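Local coordinates for protein sphingomyelinase-c (PDB 1ZWX) that belongs to the endonuclease/exonuclease/phosphatase family and has the layered alpha/beta architecture of DNase I-like proteins, at residues G9-T14 against V136-N141; Q31-D36 against P272-K277; T177-K182 against E188-G193. All coordinates share one frame; numbering follows the deposited sequence.

In the fold
Contacts 1 and 3 are neighbours, their centres 14 Å apart, and both reach the sheet that holds strands 132-140 and 189-193. They meet through F191, whose ring carbon CG lies 3.5 Å from I13 CD1 and whose CE1 lies 3.6 Å from F11 CD2. Contact 1 packs one sheet on the other, while contact 3 lays helix 161-182 on strand 189-193. Contact 2 is remote, its centre 30 Å from that of contact 1 and 36 Å from that of contact 3, which sits across the centre of the chain. Strand 12-20 and helix 31-39 follow each other in sequence and so connect contact 1 to contact 2.

Contact 1 (G9-T14 against V136-N141); sequences GNFKIT and VKIMKN
F11 and K140 mark the closest approach of the two backbones, with 9.4 Å between their CA atoms, so it is side chains that span most of the gap. Segment 9-14 runs from an inverse gamma turn centred on N10, closed by a weak bond from F11 N to G9 O, into strand 12-20; segment 136-141 holds the last residues of strand 132-140, in the other large sheet, and N141 after it.

The phenyl ring of F11 fills the space between them. Its CG stands anti to the backbone N (chi1 -153°), which carries the ring toward the opposite strand. I138 meets it head-on at the rim: CD1 lies in the plane of the ring, 3.7 Å from F11 CZ. With chi1 at 62°, CG1 of I138 lies between its backbone N and carbonyl carbon and directs CD1 at that rim. I13 CD1 also touches the rim in plane, beside F11 CE2. Y145 stacks on the phenyl group, and F191 meets it with the ring planes about 15° apart.

K140 passes F11 in the opposite direction with its chain fully extended, and its CD lies near the plane of the phenyl ring, 4.0 Å from F11 CD1. The ammonium thus travels beyond the aromatic edge to a salt bridge with D48 OD1. The carbonyl O of N10 is 3.1 Å from K140 NZ, but the angle is too poor for a hydrogen bond. D48 uses its other oxygen, OD2, to accept from K12 N, so one carboxylate holds both the lysine end and the backbone of K12.

A buried aromatic with aliphatic neighbours at its rim joins the two facing sheets of the central beta sandwich of the DNase I-like fold.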
ATOM      1  N   GLY A   9      -1.019 -14.376  16.698  1.00 45.86           N
ATOM      2  CA  GLY A   9      -0.972 -13.634  17.947  1.00 45.44           C
ATOM      3  C   GLY A   9      -1.325 -12.181  17.735  1.00 44.83           C
ATOM      4  O   GLY A   9      -2.175 -11.870  16.899  1.00 45.27           O
ATOM      5  N   ASN A  10      -0.688 -11.295  18.495  1.00 43.53           N
ATOM      6  CA  ASN A  10      -0.973  -9.871  18.389  1.00 42.71           C
ATOM      7  C   ASN A  10      -0.058  -9.268  17.316  1.00 41.00           C
ATOM      8  O   ASN A  10       0.939  -8.579  17.650  1.00 41.18           O
ATOM      9  CB  ASN A  10      -0.813  -9.154  19.739  1.00 43.71           C
ATOM     10  CG  ASN A  10      -1.121  -7.646  19.654  1.00 46.11           C
ATOM     11  OD1 ASN A  10      -1.502  -7.116  18.591  1.00 47.78           O
ATOM     12  ND2 ASN A  10      -0.951  -6.953  20.778  1.00 46.82           N
ATOM     13  N   PHE A  11      -0.372  -9.581  16.044  1.00 36.93           N
ATOM     14  CA  PHE A  11       0.345  -9.036  14.887  1.00 33.41           C
ATOM     15  C   PHE A  11      -0.479  -7.941  14.268  1.00 31.76           C
ATOM     16  O   PHE A  11      -1.692  -8.091  14.085  1.00 30.58           O
ATOM     17  CB  PHE A  11       0.610 -10.092  13.839  1.00 32.51           C
ATOM     18  CG  PHE A  11       1.823  -9.816  12.991  1.00 31.43           C
ATOM     19  CD1 PHE A  11       3.104 -10.017  13.511  1.00 29.39           C
ATOM     20  CD2 PHE A  11       1.690  -9.343  11.666  1.00 29.11           C
ATOM     21  CE1 PHE A  11       4.235  -9.786  12.741  1.00 30.92           C
ATOM     22  CE2 PHE A  11       2.820  -9.116  10.880  1.00 27.79           C
ATOM     23  CZ  PHE A  11       4.102  -9.314  11.406  1.00 30.83           C
ATOM     24  N   LYS A  12       0.204  -6.847  13.936  1.00 30.69           N
ATOM     25  CA  LYS A  12      -0.447  -5.628  13.493  1.00 29.27           C
ATOM     26  C   LYS A  12       0.337  -5.011  12.323  1.00 28.37           C
ATOM     27  O   LYS A  12       1.559  -4.815  12.411  1.00 26.84           O
ATOM     28  CB  LYS A  12      -0.525  -4.678  14.663  1.00 30.05           C
ATOM     29  CG  LYS A  12      -1.266  -3.401  14.409  1.00 33.28           C
ATOM     30  CD  LYS A  12      -1.631  -2.791  15.728  1.00 38.35           C
ATOM     31  CE  LYS A  12      -1.412  -1.319  15.704  1.00 41.45           C
ATOM     32  NZ  LYS A  12      -1.249  -0.777  17.104  1.00 45.42           N
ATOM     33  N   ILE A  13      -0.385  -4.707  11.239  1.00 26.67           N
ATOM     34  CA  ILE A  13       0.202  -4.149  10.005  1.00 24.77           C
ATOM     35  C   ILE A  13      -0.614  -2.906   9.677  1.00 24.28           C
ATOM     36  O   ILE A  13      -1.843  -2.933   9.755  1.00 23.57           O
ATOM     37  CB  ILE A  13       0.080  -5.133   8.818  1.00 25.55           C
ATOM     38  CG1 ILE A  13       0.798  -6.437   9.124  1.00 24.43           C
ATOM     39  CG2 ILE A  13       0.652  -4.513   7.501  1.00 22.83           C
ATOM     40  CD1 ILE A  13       0.473  -7.527   8.170  1.00 24.11           C
ATOM     41  N   THR A  14       0.063  -1.813   9.341  1.00 24.02           N
ATOM     42  CA  THR A  14      -0.638  -0.625   8.861  1.00 23.46           C
ATOM     43  C   THR A  14      -0.198  -0.438   7.409  1.00 23.31           C
ATOM     44  O   THR A  14       0.970  -0.615   7.079  1.00 23.01           O
ATOM     45  CB  THR A  14      -0.342   0.632   9.723  1.00 24.30           C
ATOM     46  OG1 THR A  14      -1.000   0.498  10.980  1.00 24.38           O
ATOM     47  CG2 THR A  14      -0.882   1.915   9.074  1.00 23.59           C
ATOM     48  N   VAL A 136       8.436  -9.706   1.835  1.00 20.77           N
ATOM     49  CA  VAL A 136       9.384  -9.926   2.931  1.00 22.03           C
ATOM     50  C   VAL A 136       9.012 -11.158   3.762  1.00 21.73           C
ATOM     51  O   VAL A 136       7.834 -11.446   3.959  1.00 22.71           O
ATOM     52  CB  VAL A 136       9.548  -8.674   3.861  1.00 21.52           C
ATOM     53  CG1 VAL A 136      10.005  -7.460   3.080  1.00 22.40           C
ATOM     54  CG2 VAL A 136       8.301  -8.351   4.668  1.00 23.40           C
ATOM     55  N   LYS A 137      10.032 -11.848   4.267  1.00 22.38           N
ATOM     56  CA  LYS A 137       9.864 -12.781   5.388  1.00 22.54           C
ATOM     57  C   LYS A 137      10.545 -12.147   6.638  1.00 22.08           C
ATOM     58  O   LYS A 137      11.690 -11.820   6.574  1.00 21.79           O
ATOM     59  CB  LYS A 137      10.492 -14.136   5.072  1.00 22.64           C
ATOM     60  CG  LYS A 137      10.269 -15.175   6.254  1.00 23.12           C
ATOM     61  CD  LYS A 137      11.080 -16.466   6.025  1.00 23.60           C
ATOM     62  CE  LYS A 137      10.772 -17.568   7.104  1.00 25.31           C
ATOM     63  NZ  LYS A 137      11.648 -18.766   6.782  1.00 26.42           N
ATOM     64  N   ILE A 138       9.786 -11.888   7.697  1.00 22.72           N
ATOM     65  CA  ILE A 138      10.346 -11.346   8.927  1.00 24.11           C
ATOM     66  C   ILE A 138      10.300 -12.445   9.993  1.00 24.63           C
ATOM     67  O   ILE A 138       9.474 -13.364   9.915  1.00 23.76           O
ATOM     68  CB  ILE A 138       9.589 -10.076   9.467  1.00 23.80           C
ATOM     69  CG1 ILE A 138       8.146 -10.372   9.823  1.00 25.87           C
ATOM     70  CG2 ILE A 138       9.627  -8.880   8.430  1.00 26.55           C
ATOM     71  CD1 ILE A 138       7.758  -9.852  11.195  1.00 27.48           C
ATOM     72  N   MET A 139      11.152 -12.299  11.007  1.00 24.66           N
ATOM     73  CA  MET A 139      11.093 -13.146  12.209  1.00 23.45           C
ATOM     74  C   MET A 139      10.759 -12.294  13.405  1.00 23.81           C
ATOM     75  O   MET A 139      11.476 -11.304  13.711  1.00 22.79           O
ATOM     76  CB  MET A 139      12.434 -13.852  12.399  1.00 24.04           C
ATOM     77  CG  MET A 139      12.783 -14.849  11.306  1.00 26.10           C
ATOM     78  SD  MET A 139      11.618 -16.274  11.351  1.00 31.83           S
ATOM     79  CE  MET A 139      11.965 -16.943  12.980  1.00 31.63           C
ATOM     80  N   LYS A 140       9.671 -12.662  14.074  1.00 22.41           N
ATOM     81  CA  LYS A 140       9.270 -12.034  15.309  1.00 23.93           C
ATOM     82  C   LYS A 140       9.335 -13.099  16.434  1.00 24.55           C
ATOM     83  O   LYS A 140       8.509 -14.010  16.479  1.00 23.76           O
ATOM     84  CB  LYS A 140       7.862 -11.458  15.207  1.00 23.02           C
ATOM     85  CG  LYS A 140       7.389 -10.704  16.458  1.00 24.70           C
ATOM     86  CD  LYS A 140       5.930 -10.289  16.349  1.00 24.50           C
ATOM     87  CE  LYS A 140       5.415  -9.620  17.624  1.00 26.38           C
ATOM     88  NZ  LYS A 140       4.033  -9.081  17.592  1.00 24.77           N
ATOM     89  N   ASN A 141      10.323 -12.967  17.314  1.00 24.78           N
ATOM     90  CA  ASN A 141      10.416 -13.813  18.514  1.00 25.15           C
ATOM     91  C   ASN A 141      10.320 -15.305  18.172  1.00 24.87           C
ATOM     92  O   ASN A 141       9.543 -16.032  18.797  1.00 26.27           O
ATOM     93  CB  ASN A 141       9.356 -13.396  19.535  1.00 24.90           C
ATOM     94  CG  ASN A 141       9.505 -11.927  19.981  1.00 28.55           C
ATOM     95  OD1 ASN A 141      10.611 -11.392  20.017  1.00 31.54           O
ATOM     96  ND2 ASN A 141       8.380 -11.269  20.281  1.00 28.57           N
TER

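Contact 2 (Q31-D36 against P272-K277); sequences QMHRAD and PQWSVK
The first turns of helix 31-39 face strand 274-278 through H33 and W274, with 8.2 Å between their CA atoms. This strand forms a beta hairpin with strand 281-285, to which W274 and V276 are joined by backbone hydrogen bonds, and the contact packs that hairpin on the helix.

W274 carries the hairpin's side of the packing. Its chi1 of 57° turns the indole toward the helix, where R34 lies over one face. R34 CD stands 3.3 Å above the indole plane, displaced toward the rim, and is 3.5 Å from W274 CZ2; CG extends over the same face. A bend at chi3 (-70°) then swings the guanidinium past the benzo ring, its plane tilted 32° from that of the indole, neither stacked flat nor upright. M234 of helix 233-238 touches both side chains.

The polar ends of this pair are directed to main-chain carbonyls. NH1 of R34 donates to the O atoms of V18 and F288, NH2 to those of Y19 and W29, while W274 NE1 donates to D287 O. Two carbonyls at each terminal nitrogen, with NE bonded as well, fix the rotation of the buried guanidinium and would favour its charged form.

H33 is the solvent-side counterpart. The imidazole slides alongside W274 and presents its edge to CB, which is 3.5 Å from H33 CD2 and lies in the imidazole plane. A water in that same plane completes the bridge to the hairpin: it sits 2.8 Å from H33 NE2 and donates to Q273 O at 2.7 Å.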
ATOM      1  N   GLN A  31       4.852  17.301  -0.414  1.00 25.64           N
ATOM      2  CA  GLN A  31       5.511  15.985  -0.309  1.00 25.53           C
ATOM      3  C   GLN A  31       6.598  15.937   0.775  1.00 26.26           C
ATOM      4  O   GLN A  31       6.606  15.033   1.628  1.00 25.59           O
ATOM      5  CB  GLN A  31       6.093  15.533  -1.676  1.00 25.58           C
ATOM      6  CG  GLN A  31       4.989  15.261  -2.750  1.00 22.70           C
ATOM      7  CD  GLN A  31       4.755  16.435  -3.695  1.00 23.78           C
ATOM      8  OE1 GLN A  31       4.531  17.557  -3.245  1.00 23.00           O
ATOM      9  NE2 GLN A  31       4.745  16.165  -5.025  1.00 18.75           N
ATOM     10  N   MET A  32       7.527  16.889   0.742  1.00 25.99           N
ATOM     11  CA  MET A  32       8.604  16.895   1.742  1.00 26.71           C
ATOM     12  C   MET A  32       8.111  17.070   3.180  1.00 26.76           C
ATOM     13  O   MET A  32       8.624  16.437   4.109  1.00 26.95           O
ATOM     14  CB  MET A  32       9.655  17.961   1.412  1.00 26.80           C
ATOM     15  CG  MET A  32      10.341  17.737   0.085  1.00 27.49           C
ATOM     16  SD  MET A  32      11.310  16.221  -0.055  1.00 29.66           S
ATOM     17  CE  MET A  32      12.579  16.317   1.203  1.00 33.39           C
ATOM     18  N   HIS A  33       7.114  17.927   3.360  1.00 26.74           N
ATOM     19  CA  HIS A  33       6.615  18.204   4.679  1.00 27.03           C
ATOM     20  C   HIS A  33       5.773  17.021   5.203  1.00 27.13           C
ATOM     21  O   HIS A  33       5.813  16.676   6.400  1.00 26.18           O
ATOM     22  CB  HIS A  33       5.796  19.478   4.664  1.00 27.17           C
ATOM     23  CG  HIS A  33       5.268  19.870   6.011  1.00 28.86           C
ATOM     24  ND1 HIS A  33       6.074  19.979   7.126  1.00 30.81           N
ATOM     25  CD2 HIS A  33       4.018  20.188   6.416  1.00 30.53           C
ATOM     26  CE1 HIS A  33       5.337  20.342   8.163  1.00 27.54           C
ATOM     27  NE2 HIS A  33       4.089  20.486   7.755  1.00 31.06           N
ATOM     28  N   ARG A  34       5.031  16.397   4.295  1.00 25.76           N
ATOM     29  CA  ARG A  34       4.167  15.289   4.685  1.00 25.63           C
ATOM     30  C   ARG A  34       5.009  14.073   5.020  1.00 25.77           C
ATOM     31  O   ARG A  34       4.577  13.260   5.827  1.00 27.35           O
ATOM     32  CB  ARG A  34       3.110  14.993   3.624  1.00 24.91           C
ATOM     33  CG  ARG A  34       1.953  16.008   3.614  1.00 23.98           C
ATOM     34  CD  ARG A  34       0.803  15.574   2.690  1.00 25.03           C
ATOM     35  NE  ARG A  34       1.188  15.654   1.282  1.00 24.05           N
ATOM     36  CZ  ARG A  34       1.309  14.607   0.457  1.00 25.96           C
ATOM     37  NH1 ARG A  34       1.043  13.366   0.873  1.00 24.24           N
ATOM     38  NH2 ARG A  34       1.692  14.802  -0.796  1.00 22.83           N
ATOM     39  N   ALA A  35       6.202  13.955   4.428  1.00 25.46           N
ATOM     40  CA  ALA A  35       7.151  12.916   4.801  1.00 26.76           C
ATOM     41  C   ALA A  35       7.531  13.017   6.296  1.00 28.25           C
ATOM     42  O   ALA A  35       7.833  11.990   6.928  1.00 28.66           O
ATOM     43  CB  ALA A  35       8.412  12.964   3.922  1.00 26.43           C
ATOM     44  N   ASP A  36       7.506  14.239   6.848  1.00 27.95           N
ATOM     45  CA  ASP A  36       7.718  14.448   8.294  1.00 28.17           C
ATOM     46  C   ASP A  36       6.469  14.201   9.102  1.00 28.04           C
ATOM     47  O   ASP A  36       6.516  13.490  10.113  1.00 28.02           O
ATOM     48  CB  ASP A  36       8.253  15.863   8.587  1.00 28.80           C
ATOM     49  CG  ASP A  36       9.639  16.091   8.057  1.00 30.75           C
ATOM     50  OD1 ASP A  36      10.396  15.123   7.873  1.00 33.66           O
ATOM     51  OD2 ASP A  36      10.010  17.267   7.809  1.00 35.44           O
ATOM     52  N   PRO A 272      -1.876  17.570  11.161  1.00 31.22           N
ATOM     53  CA  PRO A 272      -1.798  18.998  11.479  1.00 31.63           C
ATOM     54  C   PRO A 272      -2.007  19.807  10.183  1.00 32.52           C
ATOM     55  O   PRO A 272      -1.704  19.302   9.085  1.00 31.63           O
ATOM     56  CB  PRO A 272      -0.360  19.161  11.963  1.00 32.31           C
ATOM     57  CG  PRO A 272       0.016  17.822  12.508  1.00 31.52           C
ATOM     58  CD  PRO A 272      -0.638  16.863  11.529  1.00 31.02           C
ATOM     59  N   GLN A 273      -2.543  21.024  10.302  1.00 32.76           N
ATOM     60  CA  GLN A 273      -2.746  21.880   9.133  1.00 32.75           C
ATOM     61  C   GLN A 273      -1.411  22.130   8.463  1.00 31.51           C
ATOM     62  O   GLN A 273      -0.393  22.335   9.130  1.00 31.06           O
ATOM     63  CB  GLN A 273      -3.332  23.235   9.527  1.00 34.46           C
ATOM     64  CG  GLN A 273      -4.814  23.242   9.774  1.00 38.65           C
ATOM     65  CD  GLN A 273      -5.494  24.280   8.901  1.00 43.87           C
ATOM     66  OE1 GLN A 273      -5.167  25.479   8.949  1.00 45.18           O
ATOM     67  NE2 GLN A 273      -6.419  23.818   8.061  1.00 46.92           N
ATOM     68  N   TRP A 274      -1.418  22.120   7.128  1.00 30.00           N
ATOM     69  CA  TRP A 274      -0.234  22.472   6.371  1.00 28.23           C
ATOM     70  C   TRP A 274      -0.645  23.213   5.093  1.00 27.49           C
ATOM     71  O   TRP A 274      -1.762  23.060   4.611  1.00 26.94           O
ATOM     72  CB  TRP A 274       0.656  21.247   6.073  1.00 27.67           C
ATOM     73  CG  TRP A 274      -0.075  20.151   5.319  1.00 28.34           C
ATOM     74  CD1 TRP A 274      -0.819  19.126   5.846  1.00 27.46           C
ATOM     75  CD2 TRP A 274      -0.131  19.996   3.897  1.00 27.84           C
ATOM     76  NE1 TRP A 274      -1.330  18.345   4.831  1.00 27.47           N
ATOM     77  CE2 TRP A 274      -0.920  18.852   3.630  1.00 27.64           C
ATOM     78  CE3 TRP A 274       0.419  20.711   2.820  1.00 27.48           C
ATOM     79  CZ2 TRP A 274      -1.190  18.415   2.326  1.00 27.74           C
ATOM     80  CZ3 TRP A 274       0.171  20.264   1.535  1.00 26.34           C
ATOM     81  CH2 TRP A 274      -0.629  19.131   1.297  1.00 27.43           C
ATOM     82  N   SER A 275       0.283  24.001   4.569  1.00 27.21           N
ATOM     83  CA  SER A 275       0.007  24.913   3.450  1.00 27.97           C
ATOM     84  C   SER A 275       1.086  24.858   2.388  1.00 26.70           C
ATOM     85  O   SER A 275       2.267  24.640   2.669  1.00 28.23           O
ATOM     86  CB  SER A 275      -0.097  26.371   3.964  1.00 28.16           C
ATOM     87  OG  SER A 275      -1.333  26.557   4.659  1.00 32.14           O
ATOM     88  N   VAL A 276       0.670  25.092   1.154  1.00 27.28           N
ATOM     89  CA  VAL A 276       1.602  25.167   0.030  1.00 27.25           C
ATOM     90  C   VAL A 276       1.225  26.401  -0.795  1.00 26.65           C
ATOM     91  O   VAL A 276       0.112  26.905  -0.674  1.00 26.04           O
ATOM     92  CB  VAL A 276       1.540  23.881  -0.842  1.00 26.76           C
ATOM     93  CG1 VAL A 276       2.115  22.691  -0.090  1.00 29.45           C
ATOM     94  CG2 VAL A 276       0.107  23.566  -1.241  1.00 28.31           C
ATOM     95  N   LYS A 277       2.151  26.881  -1.612  1.00 27.42           N
ATOM     96  CA  LYS A 277       1.836  27.957  -2.552  1.00 28.46           C
ATOM     97  C   LYS A 277       1.961  27.435  -3.983  1.00 28.47           C
ATOM     98  O   LYS A 277       2.855  26.624  -4.277  1.00 28.75           O
ATOM     99  CB  LYS A 277       2.747  29.173  -2.347  1.00 28.70           C
ATOM    100  CG  LYS A 277       2.481  29.937  -1.050  1.00 30.49           C
TER
HETATM  101  O   HOH W   1       2.039  21.176   9.574  1.00 34.36           O

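Contact 3 (T177-K182 against E188-G193); sequences TFIAKK and EIIFIG
I179 meets two isoleucines of strand 189-193 at once, using a different branch for each. The CA of I179 is 8.9 Å from the CA of I190, the nearest pair of the two backbones. I179 and I190 pass each other in opposite directions, CG2 of I179 touching I190 CD1 at 3.8 Å; the longer arm reaches I192 tip to tip, with 3.8 Å between I179 CD1 and I192 CD1. With chi1 of I179 at -64°, CG1 lies beside the backbone N and CG2 beside the carbonyl carbon, which spreads the two branches over successive inward-facing residues of the strand.

All three side chains are buried, and I148 of strand 143-151 also touches I179. On the outer side of the helix, by contrast, T177, A180 and K181 are exposed and contribute nothing. K182, near the helix end, turns to a salt bridge with E113 instead.

The contact belongs to a beta-alpha-beta unit in which helix 161-182 links strand 143-151 to its parallel neighbour 189-193. Methyl groups supply the entire cross-segment contact: here the two segments are held together by burial of apolar surface, which favours close approach but sets no bond direction.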
ATOM      1  N   THR A 177       0.911 -16.564  -8.356  1.00 24.20           N
ATOM      2  CA  THR A 177       1.930 -17.405  -8.973  1.00 24.72           C
ATOM      3  C   THR A 177       3.222 -17.387  -8.158  1.00 25.95           C
ATOM      4  O   THR A 177       3.911 -18.419  -7.989  1.00 25.45           O
ATOM      5  CB  THR A 177       2.210 -16.946 -10.425  1.00 24.00           C
ATOM      6  OG1 THR A 177       1.048 -17.196 -11.214  1.00 25.42           O
ATOM      7  CG2 THR A 177       3.393 -17.640 -11.060  1.00 26.17           C
ATOM      8  N   PHE A 178       3.547 -16.200  -7.655  1.00 25.41           N
ATOM      9  CA  PHE A 178       4.768 -16.041  -6.864  1.00 25.93           C
ATOM     10  C   PHE A 178       4.623 -16.839  -5.569  1.00 25.22           C
ATOM     11  O   PHE A 178       5.520 -17.601  -5.239  1.00 26.76           O
ATOM     12  CB  PHE A 178       5.061 -14.539  -6.628  1.00 25.87           C
ATOM     13  CG  PHE A 178       6.050 -14.280  -5.528  1.00 26.70           C
ATOM     14  CD1 PHE A 178       7.410 -14.288  -5.794  1.00 32.01           C
ATOM     15  CD2 PHE A 178       5.611 -14.034  -4.227  1.00 28.96           C
ATOM     16  CE1 PHE A 178       8.333 -14.065  -4.776  1.00 33.05           C
ATOM     17  CE2 PHE A 178       6.530 -13.806  -3.193  1.00 31.68           C
ATOM     18  CZ  PHE A 178       7.890 -13.833  -3.480  1.00 30.46           C
ATOM     19  N   ILE A 179       3.499 -16.676  -4.868  1.00 26.19           N
ATOM     20  CA  ILE A 179       3.186 -17.392  -3.633  1.00 26.98           C
ATOM     21  C   ILE A 179       3.235 -18.923  -3.827  1.00 28.90           C
ATOM     22  O   ILE A 179       3.799 -19.654  -2.991  1.00 28.30           O
ATOM     23  CB  ILE A 179       1.808 -16.991  -3.051  1.00 26.90           C
ATOM     24  CG1 ILE A 179       1.782 -15.519  -2.623  1.00 25.26           C
ATOM     25  CG2 ILE A 179       1.415 -17.901  -1.873  1.00 27.42           C
ATOM     26  CD1 ILE A 179       0.479 -15.034  -2.052  1.00 26.54           C
ATOM     27  N   ALA A 180       2.653 -19.399  -4.932  1.00 29.37           N
ATOM     28  CA  ALA A 180       2.679 -20.835  -5.251  1.00 31.37           C
ATOM     29  C   ALA A 180       4.102 -21.348  -5.456  1.00 32.23           C
ATOM     30  O   ALA A 180       4.478 -22.408  -4.932  1.00 32.30           O
ATOM     31  CB  ALA A 180       1.803 -21.134  -6.499  1.00 31.58           C
ATOM     32  N   LYS A 181       4.893 -20.591  -6.205  1.00 32.89           N
ATOM     33  CA  LYS A 181       6.261 -20.954  -6.525  1.00 34.70           C
ATOM     34  C   LYS A 181       7.157 -20.954  -5.285  1.00 35.51           C
ATOM     35  O   LYS A 181       8.051 -21.778  -5.167  1.00 35.50           O
ATOM     36  CB  LYS A 181       6.817 -19.998  -7.581  1.00 35.21           C
ATOM     37  CG  LYS A 181       8.175 -20.384  -8.106  1.00 38.11           C
ATOM     38  CD  LYS A 181       8.459 -19.747  -9.459  1.00 42.34           C
ATOM     39  N   LYS A 182       6.899 -20.014  -4.382  1.00 36.48           N
ATOM     40  CA  LYS A 182       7.635 -19.842  -3.128  1.00 37.61           C
ATOM     41  C   LYS A 182       7.576 -21.074  -2.217  1.00 37.45           C
ATOM     42  O   LYS A 182       8.491 -21.313  -1.444  1.00 37.89           O
ATOM     43  CB  LYS A 182       7.048 -18.644  -2.375  1.00 37.95           C
ATOM     44  CG  LYS A 182       8.058 -17.812  -1.648  1.00 40.15           C
ATOM     45  CD  LYS A 182       9.042 -17.211  -2.615  1.00 43.24           C
ATOM     46  CE  LYS A 182      10.049 -16.351  -1.893  1.00 43.72           C
ATOM     47  NZ  LYS A 182      10.871 -17.128  -0.945  1.00 44.75           N
ATOM     48  N   GLU A 188       2.634 -21.472   8.146  1.00 30.20           N
ATOM     49  CA  GLU A 188       3.087 -20.071   8.259  1.00 29.47           C
ATOM     50  C   GLU A 188       2.112 -19.074   7.604  1.00 29.76           C
ATOM     51  O   GLU A 188       1.521 -19.382   6.566  1.00 29.68           O
ATOM     52  CB  GLU A 188       4.486 -19.954   7.669  1.00 29.91           C
ATOM     53  CG  GLU A 188       5.494 -20.752   8.466  1.00 31.54           C
ATOM     54  CD  GLU A 188       6.894 -20.738   7.895  1.00 32.47           C
ATOM     55  OE1 GLU A 188       7.662 -21.614   8.328  1.00 34.24           O
ATOM     56  OE2 GLU A 188       7.280 -19.883   7.050  1.00 31.33           O
ATOM     57  N   ILE A 189       1.958 -17.897   8.206  1.00 27.29           N
ATOM     58  CA  ILE A 189       0.963 -16.928   7.752  1.00 26.35           C
ATOM     59  C   ILE A 189       1.513 -16.022   6.631  1.00 25.69           C
ATOM     60  O   ILE A 189       2.683 -15.637   6.645  1.00 23.82           O
ATOM     61  CB  ILE A 189       0.417 -16.100   8.923  1.00 26.87           C
ATOM     62  CG1 ILE A 189      -0.804 -15.254   8.497  1.00 23.80           C
ATOM     63  CG2 ILE A 189       1.569 -15.246   9.578  1.00 26.71           C
ATOM     64  CD1 ILE A 189      -1.722 -14.752   9.630  1.00 26.08           C
ATOM     65  N   ILE A 190       0.643 -15.720   5.652  1.00 25.38           N
ATOM     66  CA  ILE A 190       0.956 -14.791   4.556  1.00 24.04           C
ATOM     67  C   ILE A 190      -0.104 -13.685   4.565  1.00 23.70           C
ATOM     68  O   ILE A 190      -1.328 -13.954   4.591  1.00 21.49           O
ATOM     69  CB  ILE A 190       0.977 -15.476   3.179  1.00 25.32           C
ATOM     70  CG1 ILE A 190       1.868 -16.706   3.188  1.00 26.04           C
ATOM     71  CG2 ILE A 190       1.389 -14.465   2.060  1.00 24.40           C
ATOM     72  CD1 ILE A 190       1.837 -17.490   1.884  1.00 30.42           C
ATOM     73  N   PHE A 191       0.386 -12.444   4.567  1.00 22.83           N
ATOM     74  CA  PHE A 191      -0.463 -11.266   4.453  1.00 22.67           C
ATOM     75  C   PHE A 191      -0.219 -10.639   3.072  1.00 22.16           C
ATOM     76  O   PHE A 191       0.891 -10.703   2.518  1.00 21.40           O
ATOM     77  CB  PHE A 191      -0.122 -10.225   5.505  1.00 23.04           C
ATOM     78  CG  PHE A 191      -0.294 -10.679   6.930  1.00 23.85           C
ATOM     79  CD1 PHE A 191       0.788 -11.193   7.640  1.00 25.17           C
ATOM     80  CD2 PHE A 191      -1.516 -10.517   7.579  1.00 23.55           C
ATOM     81  CE1 PHE A 191       0.641 -11.580   8.985  1.00 25.21           C
ATOM     82  CE2 PHE A 191      -1.676 -10.898   8.921  1.00 27.76           C
ATOM     83  CZ  PHE A 191      -0.567 -11.407   9.626  1.00 25.34           C
ATOM     84  N   ILE A 192      -1.278 -10.067   2.518  1.00 22.45           N
ATOM     85  CA  ILE A 192      -1.202  -9.384   1.217  1.00 21.89           C
ATOM     86  C   ILE A 192      -1.939  -8.082   1.449  1.00 20.88           C
ATOM     87  O   ILE A 192      -3.109  -8.067   1.779  1.00 21.21           O
ATOM     88  CB  ILE A 192      -1.866 -10.182   0.039  1.00 22.32           C
ATOM     89  CG1 ILE A 192      -1.254 -11.576  -0.150  1.00 22.91           C
ATOM     90  CG2 ILE A 192      -1.716  -9.381  -1.312  1.00 22.41           C
ATOM     91  CD1 ILE A 192      -2.151 -12.498  -1.078  1.00 22.57           C
ATOM     92  N   GLY A 193      -1.230  -6.964   1.320  1.00 20.51           N
ATOM     93  CA  GLY A 193      -1.849  -5.673   1.615  1.00 19.58           C
ATOM     94  C   GLY A 193      -1.402  -4.541   0.698  1.00 17.74           C
ATOM     95  O   GLY A 193      -0.395  -4.636   0.006  1.00 18.04           O
TER